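Local coordinates for protein lipase aflb (Neosartorya fumigata, PDB 6IDY) that is a fungal lipase with an alpha/beta-hydrolase core, probably hydrolysing ester bonds of lipids, and binds a calcium ion, at residues Y178-K183 with L409-L414; G185-A190 with P400-L405; D204-S209 with A434-A439. All blocks are in the same frame, centred on the assembly; numbering follows the deposited sequence.

Contact 1 (Y178-K183 with L409-L414)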
loop_
_atom_site.group_PDB
_atom_site.type_symbol
_atom_site.label_atom_id
_atom_site.label_comp_id
_atom_site.label_asym_id
_atom_site.label_seq_id
_atom_site.Cartn_x
_atom_site.Cartn_y
_atom_site.Cartn_z
ATOM N N TYR A 178 9.189 -4.326 4.271
ATOM C CA TYR A 178 10.530 -4.848 4.533
ATOM C C TYR A 178 11.552 -4.116 3.636
ATOM O O TYR A 178 12.635 -3.763 4.101
ATOM C CB TYR A 178 10.551 -6.372 4.272
ATOM C CG TYR A 178 11.900 -7.034 4.445
ATOM C CD1 TYR A 178 12.294 -7.546 5.676
ATOM C CD2 TYR A 178 12.762 -7.196 3.363
ATOM C CE1 TYR A 178 13.532 -8.172 5.838
ATOM C CE2 TYR A 178 14.002 -7.819 3.512
ATOM C CZ TYR A 178 14.385 -8.298 4.754
ATOM O OH TYR A 178 15.601 -8.921 4.902
ATOM N N PHE A 179 11.172 -3.854 2.370
ATOM C CA PHE A 179 12.007 -3.206 1.364
ATOM C C PHE A 179 11.847 -1.679 1.267
ATOM O O PHE A 179 12.361 -1.076 0.317
ATOM C CB PHE A 179 11.765 -3.861 -0.003
ATOM C CG PHE A 179 12.160 -5.316 -0.092
ATOM C CD1 PHE A 179 13.500 -5.690 -0.112
ATOM C CD2 PHE A 179 11.194 -6.309 -0.208
ATOM C CE1 PHE A 179 13.868 -7.033 -0.215
ATOM C CE2 PHE A 179 11.562 -7.651 -0.331
ATOM C CZ PHE A 179 12.897 -8.002 -0.341
ATOM N N ASN A 180 11.156 -1.041 2.229
ATOM C CA ASN A 180 11.005 0.409 2.169
ATOM C C ASN A 180 10.685 1.036 3.531
ATOM O O ASN A 180 11.564 1.071 4.386
ATOM C CB ASN A 180 10.008 0.852 1.071
ATOM C CG ASN A 180 8.775 0.002 0.982
ATOM O OD1 ASN A 180 7.833 0.179 1.747
ATOM N ND2 ASN A 180 8.753 -0.925 0.042
ATOM N N PHE A 181 9.452 1.539 3.731
ATOM C CA PHE A 181 9.042 2.284 4.925
ATOM C C PHE A 181 9.073 1.495 6.246
ATOM O O PHE A 181 8.902 2.102 7.303
ATOM C CB PHE A 181 7.685 2.971 4.716
ATOM C CG PHE A 181 7.803 4.228 3.879
ATOM C CD1 PHE A 181 8.437 5.362 4.381
ATOM C CD2 PHE A 181 7.281 4.279 2.590
ATOM C CE1 PHE A 181 8.545 6.522 3.610
ATOM C CE2 PHE A 181 7.382 5.444 1.820
ATOM C CZ PHE A 181 8.008 6.559 2.337
ATOM N N GLY A 182 9.404 0.203 6.202
ATOM C CA GLY A 182 9.633 -0.566 7.423
ATOM C C GLY A 182 10.874 -0.011 8.111
ATOM O O GLY A 182 11.068 -0.208 9.314
ATOM N N LYS A 183 11.703 0.746 7.333
ATOM C CA LYS A 183 12.940 1.423 7.750
ATOM C C LYS A 183 12.736 2.931 8.045
ATOM O O LYS A 183 13.725 3.660 8.165
ATOM C CB LYS A 183 14.030 1.257 6.674
ATOM C CG LYS A 183 14.533 -0.168 6.471
ATOM C CD LYS A 183 15.548 -0.208 5.340
ATOM C CE LYS A 183 16.078 -1.587 5.055
ATOM N NZ LYS A 183 15.166 -2.354 4.169
ATOM N N LEU A 409 14.673 -3.232 -5.891
ATOM C CA LEU A 409 14.362 -4.525 -6.518
ATOM C C LEU A 409 13.286 -5.307 -5.782
ATOM O O LEU A 409 12.364 -5.814 -6.416
ATOM C CB LEU A 409 15.621 -5.385 -6.728
ATOM C CG LEU A 409 16.826 -4.720 -7.425
ATOM C CD1 LEU A 409 18.025 -5.659 -7.468
ATOM C CD2 LEU A 409 16.475 -4.221 -8.821
ATOM N N GLY A 410 13.404 -5.376 -4.459
ATOM C CA GLY A 410 12.455 -6.067 -3.596
ATOM C C GLY A 410 11.062 -5.475 -3.648
ATOM O O GLY A 410 10.081 -6.222 -3.696
ATOM N N THR A 411 10.966 -4.128 -3.657
ATOM C CA THR A 411 9.689 -3.398 -3.766
ATOM C C THR A 411 9.010 -3.727 -5.106
ATOM O O THR A 411 7.804 -3.925 -5.152
ATOM C CB THR A 411 9.906 -1.894 -3.560
ATOM O OG1 THR A 411 10.469 -1.680 -2.265
ATOM C CG2 THR A 411 8.621 -1.075 -3.707
ATOM N N GLU A 412 9.790 -3.798 -6.185
ATOM C CA GLU A 412 9.291 -4.150 -7.514
ATOM C C GLU A 412 8.810 -5.606 -7.560
ATOM O O GLU A 412 7.778 -5.890 -8.171
ATOM C CB GLU A 412 10.367 -3.880 -8.593
ATOM C CG GLU A 412 10.482 -2.406 -8.967
ATOM C CD GLU A 412 9.182 -1.725 -9.361
ATOM O OE1 GLU A 412 8.326 -2.395 -9.976
ATOM O OE2 GLU A 412 9.017 -0.522 -9.061
ATOM N N GLY A 413 9.533 -6.488 -6.862
ATOM C CA GLY A 413 9.219 -7.909 -6.749
ATOM C C GLY A 413 7.885 -8.218 -6.087
ATOM O O GLY A 413 7.387 -9.335 -6.225
ATOM N N LEU A 414 7.285 -7.229 -5.376
ATOM C CA LEU A 414 5.983 -7.343 -4.702
ATOM C C LEU A 414 4.838 -7.664 -5.660
ATOM O O LEU A 414 3.844 -8.267 -5.246
ATOM C CB LEU A 414 5.636 -6.053 -3.943
ATOM C CG LEU A 414 6.548 -5.631 -2.803
ATOM C CD1 LEU A 414 6.137 -4.253 -2.284
ATOM C CD2 LEU A 414 6.586 -6.683 -1.694
#
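F179 lays its ring flat against the backbone of G410. Its CB comes first, 3.4 Å from T411 OG1. CG then stands 3.6 Å from G410 CA. F179 CD2 lies 3.5 Å from G410 C, which is over the same face of the ring. CD1 and CE1 also face G410 CA, while CE2 meets G410 CA and, farther off, G410 O. At the tip, CZ is 3.8 Å from G410 CA. The whole ring is therefore centred on that one alpha carbon. G410 CA sits 3.4 Å from the ring centroid and only 5° off the normal, a CH-pi contact. Having no side chain, G410 lets the ring come this close to the helix. The opposite face carries Y178 CD2 over its centre, so the ring is held between a tyrosine edge atom and a glycine.

The polar part lies beside it. N180 ND2 gives a hydrogen bond to T411 OG1 over 3.0 Å, with the hydroxyl oxygen in the amide plane of N180. The two side chains cross at about a right angle. T411 OG1 is anti to its own carbonyl carbon (chi1 -60°), which puts it next to the helix backbone. There it also bonds D407 O, one turn back. The carbonyl can only accept, so the hydroxyl proton goes to D407 O and the oxygen accepts from N180. A buried amide and a buried hydroxyl are thus paired.

The loop 178-183 follows helix 173-178 and leads to strand 190-195, in the crossover from strand 161-166. Contact 1 joins this loop to helix 405-412. K183 adds a salt bridge to D407 of that helix. Helix 96-103 completes the setting, with I98 and L102 packed on F179.

Contact 2 (G185-A190 with P400-L405)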
loop_
_atom_site.group_PDB
_atom_site.type_symbol
_atom_site.label_atom_id
_atom_site.label_comp_id
_atom_site.label_asym_id
_atom_site.label_seq_id
_atom_site.Cartn_x
_atom_site.Cartn_y
_atom_site.Cartn_z
ATOM N N GLY A 185 11.961 4.450 10.750
ATOM C CA GLY A 185 12.609 4.753 12.026
ATOM C C GLY A 185 14.051 5.208 11.881
ATOM O O GLY A 185 14.587 5.847 12.788
ATOM N N SER A 186 14.691 4.893 10.730
ATOM C CA SER A 186 16.062 5.305 10.421
ATOM C C SER A 186 16.092 6.750 9.883
ATOM O O SER A 186 17.168 7.340 9.790
ATOM C CB SER A 186 16.679 4.370 9.384
ATOM O OG SER A 186 16.648 3.017 9.806
ATOM N N ALA A 187 14.917 7.309 9.514
ATOM C CA ALA A 187 14.801 8.649 8.932
ATOM C C ALA A 187 14.038 9.640 9.805
ATOM O O ALA A 187 14.257 10.848 9.698
ATOM C CB ALA A 187 14.145 8.553 7.562
ATOM N N ALA A 188 13.121 9.133 10.638
ATOM C CA ALA A 188 12.253 9.930 11.507
ATOM C C ALA A 188 12.187 9.301 12.899
ATOM O O ALA A 188 12.633 8.160 13.079
ATOM C CB ALA A 188 10.857 9.985 10.900
ATOM N N ASP A 189 11.635 10.047 13.886
ATOM C CA ASP A 189 11.436 9.554 15.251
ATOM C C ASP A 189 10.094 8.800 15.216
ATOM O O ASP A 189 9.073 9.240 15.758
ATOM C CB ASP A 189 11.457 10.715 16.264
ATOM C CG ASP A 189 12.797 11.436 16.361
ATOM O OD1 ASP A 189 13.845 10.753 16.347
ATOM O OD2 ASP A 189 12.795 12.680 16.449
ATOM N N ALA A 190 10.120 7.673 14.488
ATOM C CA ALA A 190 8.997 6.808 14.178
ATOM C C ALA A 190 9.242 5.378 14.659
ATOM O O ALA A 190 10.335 4.835 14.485
ATOM C CB ALA A 190 8.768 6.816 12.676
ATOM N N PRO A 400 15.925 7.399 -1.397
ATOM C CA PRO A 400 16.295 8.099 -0.155
ATOM C C PRO A 400 17.642 7.541 0.345
ATOM O O PRO A 400 17.975 6.400 -0.005
ATOM C CB PRO A 400 15.161 7.732 0.808
ATOM C CG PRO A 400 14.642 6.432 0.306
ATOM C CD PRO A 400 14.763 6.508 -1.183
ATOM N N PRO A 401 18.445 8.286 1.140
ATOM C CA PRO A 401 19.728 7.716 1.618
ATOM C C PRO A 401 19.569 6.419 2.421
ATOM O O PRO A 401 20.490 5.612 2.480
ATOM C CB PRO A 401 20.321 8.829 2.493
ATOM C CG PRO A 401 19.579 10.067 2.133
ATOM C CD PRO A 401 18.229 9.656 1.649
ATOM N N GLN A 402 18.385 6.210 3.012
ATOM C CA GLN A 402 18.051 5.047 3.845
ATOM C C GLN A 402 17.850 3.745 3.059
ATOM O O GLN A 402 17.905 2.664 3.651
ATOM C CB GLN A 402 16.818 5.347 4.725
ATOM C CG GLN A 402 17.031 6.485 5.735
ATOM C CD GLN A 402 16.840 7.863 5.137
ATOM O OE1 GLN A 402 16.091 8.061 4.176
ATOM N NE2 GLN A 402 17.522 8.852 5.692
ATOM N N LEU A 403 17.606 3.837 1.744
ATOM C CA LEU A 403 17.381 2.645 0.923
ATOM C C LEU A 403 18.477 2.430 -0.120
ATOM O O LEU A 403 19.165 3.376 -0.514
ATOM C CB LEU A 403 15.986 2.676 0.251
ATOM C CG LEU A 403 14.735 2.783 1.158
ATOM C CD1 LEU A 403 13.478 2.822 0.322
ATOM C CD2 LEU A 403 14.644 1.627 2.146
ATOM N N GLY A 404 18.620 1.185 -0.558
ATOM C CA GLY A 404 19.591 0.796 -1.573
ATOM C C GLY A 404 18.965 0.021 -2.712
ATOM O O GLY A 404 17.736 -0.075 -2.806
ATOM N N LEU A 405 19.817 -0.548 -3.577
ATOM C CA LEU A 405 19.430 -1.354 -4.734
ATOM C C LEU A 405 18.435 -2.483 -4.399
ATOM O O LEU A 405 17.400 -2.569 -5.056
ATOM C CB LEU A 405 20.687 -1.903 -5.443
ATOM C CG LEU A 405 20.480 -2.851 -6.636
ATOM C CD1 LEU A 405 19.752 -2.166 -7.793
ATOM C CD2 LEU A 405 21.805 -3.438 -7.101
#
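The amide of Q402 has A187 CB squarely over one face. The methyl carbon is 3.7 Å from Q402 CD, and that line runs nearly along the normal to the amide. It is 3.9 Å from both Q402 OE1 and Q402 NE2, so it favours neither end. The other face is turned back on its own turn. The backbone N of Q402 lies on that side, and the ring atom P401 CD is 3.7 Å from Q402 OE1. The edges are not used by A187 or S186. S186 O is on the same side as the methyl, 4.4 Å from Q402 NE2, too long for a hydrogen bond.

The bend in the glutamine explains this. Its chain does not stretch out but folds at chi2 (83°), which brings the amide back over the turn and presents its flat side to A187. Q402 CG lies 4.0 Å from A187 CB and also reaches S186, 4.1 Å from S186 O. The turn itself is a type I beta turn from P400 to L403, closed by L403 N bonding P400 O. Q402 is its third residue.

Contact 2 brings two surface loops together. One enters strand 190-195 of the central sheet. The other leads into helix 405-412, with G404 as its N-cap and D407 bonding the G404 backbone N. Helix 368-379 lies beneath both: V375 touches A187, and W371 touches Q402 and L403.

The chemistry is that of weak van der Waals contact. A methyl group on the face of an amide takes none of its hydrogen-bonding directions, which point out from the edges. The contact is a small, nonpolar touch that leaves the amide's polar directions unused by A187.

Contact 3 (D204-S209 with A434-A439)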
loop_
_atom_site.group_PDB
_atom_site.type_symbol
_atom_site.label_atom_id
_atom_site.label_comp_id
_atom_site.label_asym_id
_atom_site.label_seq_id
_atom_site.Cartn_x
_atom_site.Cartn_y
_atom_site.Cartn_z
ATOM N N ASP A 204 -13.552 -7.441 0.862
ATOM C CA ASP A 204 -14.304 -6.200 0.966
ATOM C C ASP A 204 -13.491 -5.113 1.711
ATOM O O ASP A 204 -13.068 -5.325 2.850
ATOM C CB ASP A 204 -15.621 -6.513 1.703
ATOM C CG ASP A 204 -16.635 -5.395 1.824
ATOM O OD1 ASP A 204 -16.308 -4.247 1.449
ATOM O OD2 ASP A 204 -17.752 -5.669 2.294
ATOM N N VAL A 205 -13.245 -3.967 1.037
ATOM C CA VAL A 205 -12.505 -2.811 1.580
ATOM C C VAL A 205 -13.146 -2.327 2.902
ATOM O O VAL A 205 -12.421 -1.926 3.812
ATOM C CB VAL A 205 -12.339 -1.656 0.542
ATOM C CG1 VAL A 205 -11.573 -0.471 1.135
ATOM C CG2 VAL A 205 -11.636 -2.143 -0.722
ATOM N N GLN A 206 -14.487 -2.432 3.021
ATOM C CA GLN A 206 -15.245 -2.069 4.230
ATOM C C GLN A 206 -14.814 -2.920 5.434
ATOM O O GLN A 206 -14.765 -2.408 6.549
ATOM C CB GLN A 206 -16.763 -2.186 3.995
ATOM C CG GLN A 206 -17.266 -1.328 2.832
ATOM C CD GLN A 206 -18.697 -1.610 2.461
ATOM O OE1 GLN A 206 -19.586 -0.782 2.672
ATOM N NE2 GLN A 206 -18.954 -2.776 1.881
ATOM N N ILE A 207 -14.495 -4.210 5.200
ATOM C CA ILE A 207 -14.009 -5.140 6.223
ATOM C C ILE A 207 -12.540 -4.821 6.498
ATOM O O ILE A 207 -12.140 -4.759 7.658
ATOM C CB ILE A 207 -14.193 -6.641 5.810
ATOM C CG1 ILE A 207 -15.678 -7.012 5.492
ATOM C CG2 ILE A 207 -13.574 -7.609 6.851
ATOM C CD1 ILE A 207 -16.732 -6.774 6.595
ATOM N N ASN A 208 -11.736 -4.621 5.428
ATOM C CA ASN A 208 -10.306 -4.291 5.543
ATOM C C ASN A 208 -10.080 -3.076 6.429
ATOM O O ASN A 208 -9.159 -3.078 7.241
ATOM C CB ASN A 208 -9.673 -4.073 4.154
ATOM C CG ASN A 208 -9.745 -5.282 3.253
ATOM O OD1 ASN A 208 -9.940 -6.412 3.704
ATOM N ND2 ASN A 208 -9.589 -5.068 1.952
ATOM N N SER A 209 -10.952 -2.055 6.284
ATOM C CA SER A 209 -10.928 -0.798 7.031
ATOM C C SER A 209 -11.057 -0.981 8.546
ATOM O O SER A 209 -10.501 -0.178 9.293
ATOM C CB SER A 209 -12.027 0.127 6.528
ATOM O OG SER A 209 -11.856 0.354 5.140
ATOM N N ALA A 434 -22.351 -5.476 -1.325
ATOM C CA ALA A 434 -23.321 -4.502 -0.826
ATOM C C ALA A 434 -22.640 -3.531 0.157
ATOM O O ALA A 434 -21.654 -3.885 0.820
ATOM C CB ALA A 434 -24.472 -5.226 -0.130
ATOM N N ILE A 435 -23.161 -2.310 0.239
ATOM C CA ILE A 435 -22.664 -1.288 1.161
ATOM C C ILE A 435 -23.124 -1.627 2.583
ATOM O O ILE A 435 -24.292 -1.957 2.789
ATOM C CB ILE A 435 -23.102 0.142 0.703
ATOM C CG1 ILE A 435 -22.548 0.500 -0.708
ATOM C CG2 ILE A 435 -22.766 1.231 1.747
ATOM C CD1 ILE A 435 -21.018 0.447 -0.883
ATOM N N ALA A 436 -22.195 -1.552 3.551
ATOM C CA ALA A 436 -22.454 -1.799 4.969
ATOM C C ALA A 436 -23.561 -0.861 5.463
ATOM O O ALA A 436 -23.619 0.297 5.039
ATOM C CB ALA A 436 -21.184 -1.569 5.766
ATOM N N SER A 437 -24.454 -1.380 6.319
ATOM C CA SER A 437 -25.611 -0.667 6.882
ATOM C C SER A 437 -25.281 0.679 7.514
ATOM O O SER A 437 -26.023 1.640 7.293
ATOM C CB SER A 437 -26.359 -1.554 7.870
ATOM O OG SER A 437 -26.898 -2.667 7.177
ATOM N N TYR A 438 -24.151 0.770 8.244
ATOM C CA TYR A 438 -23.705 2.010 8.892
ATOM C C TYR A 438 -23.302 3.120 7.896
ATOM O O TYR A 438 -23.231 4.290 8.281
ATOM C CB TYR A 438 -22.565 1.731 9.888
ATOM C CG TYR A 438 -21.291 1.197 9.262
ATOM C CD1 TYR A 438 -20.436 2.035 8.550
ATOM C CD2 TYR A 438 -20.886 -0.120 9.471
ATOM C CE1 TYR A 438 -19.252 1.558 7.994
ATOM C CE2 TYR A 438 -19.688 -0.600 8.944
ATOM C CZ TYR A 438 -18.878 0.243 8.198
ATOM O OH TYR A 438 -17.705 -0.208 7.646
ATOM N N ALA A 439 -22.993 2.747 6.642
ATOM C CA ALA A 439 -22.567 3.690 5.606
ATOM C C ALA A 439 -23.707 4.067 4.636
ATOM O O ALA A 439 -23.516 4.935 3.780
ATOM C CB ALA A 439 -21.383 3.112 4.842
HETATM O O HOH W 1 -16.995 -2.755 7.998
#
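Q206, in the first turn of helix 205-223, faces A436, the residue before the 3-10 segment 437-439, with their CA atoms 7.3 Å apart. The contact is carried by the Q206 amide, which grips two backbone groups of the C-terminal segment. A436 N donates to Q206 OE1 over 2.9 Å, almost straight at 175°. Q206 NE2 donates to A434 O over 3.1 Å, and that oxygen lies in the amide plane. Beyond CG the glutamine chain is extended (chi2 171°), which carries the amide out to A434 and A436.

D204, the N-cap, fixes the amide from its own side. Its OD1 takes Q206 N as the capping bond and Q206 NE2 at 3.1 Å. NE2 also hydrogen-bonds D204 OD2, at the poorer angle of 136°, so the carboxylate is met through both oxygens. Q287 is a further donor to OD1. Nearby, A436 CB rests on a face of the Y438 ring, 3.6 Å above it and off toward the rim. One water links Q206 O and Y438 OH, at 2.7 Å from each; W241 also bonds that hydroxyl.

Donor and acceptor of one amide are both engaged, and the aspartate fixes which end is nitrogen. The amide is thus set to match A434 O and A436 N, tying the end of the chain to the start of a helix.

Contacts 1 and 2 are neighbours, with centres 12 Å apart, and contact 2 is nested inside the loop that contact 1 closes. They touch through L403: its CD2 is 3.8 Å from K183 CD and 3.8 Å from N180 CA. D407 also serves both, since it pairs with K183 and receives G404 N. Together they join the 178-190 connection to the segment around helix 405-412. Contact 2 also rests on helix 368-379, which includes the calcium ligand A377. Contact 3 lies across the chain's centre, about 29 Å from contact 1 and 35 Å from contact 2 between centres. It holds the C-terminal segment and touches neither.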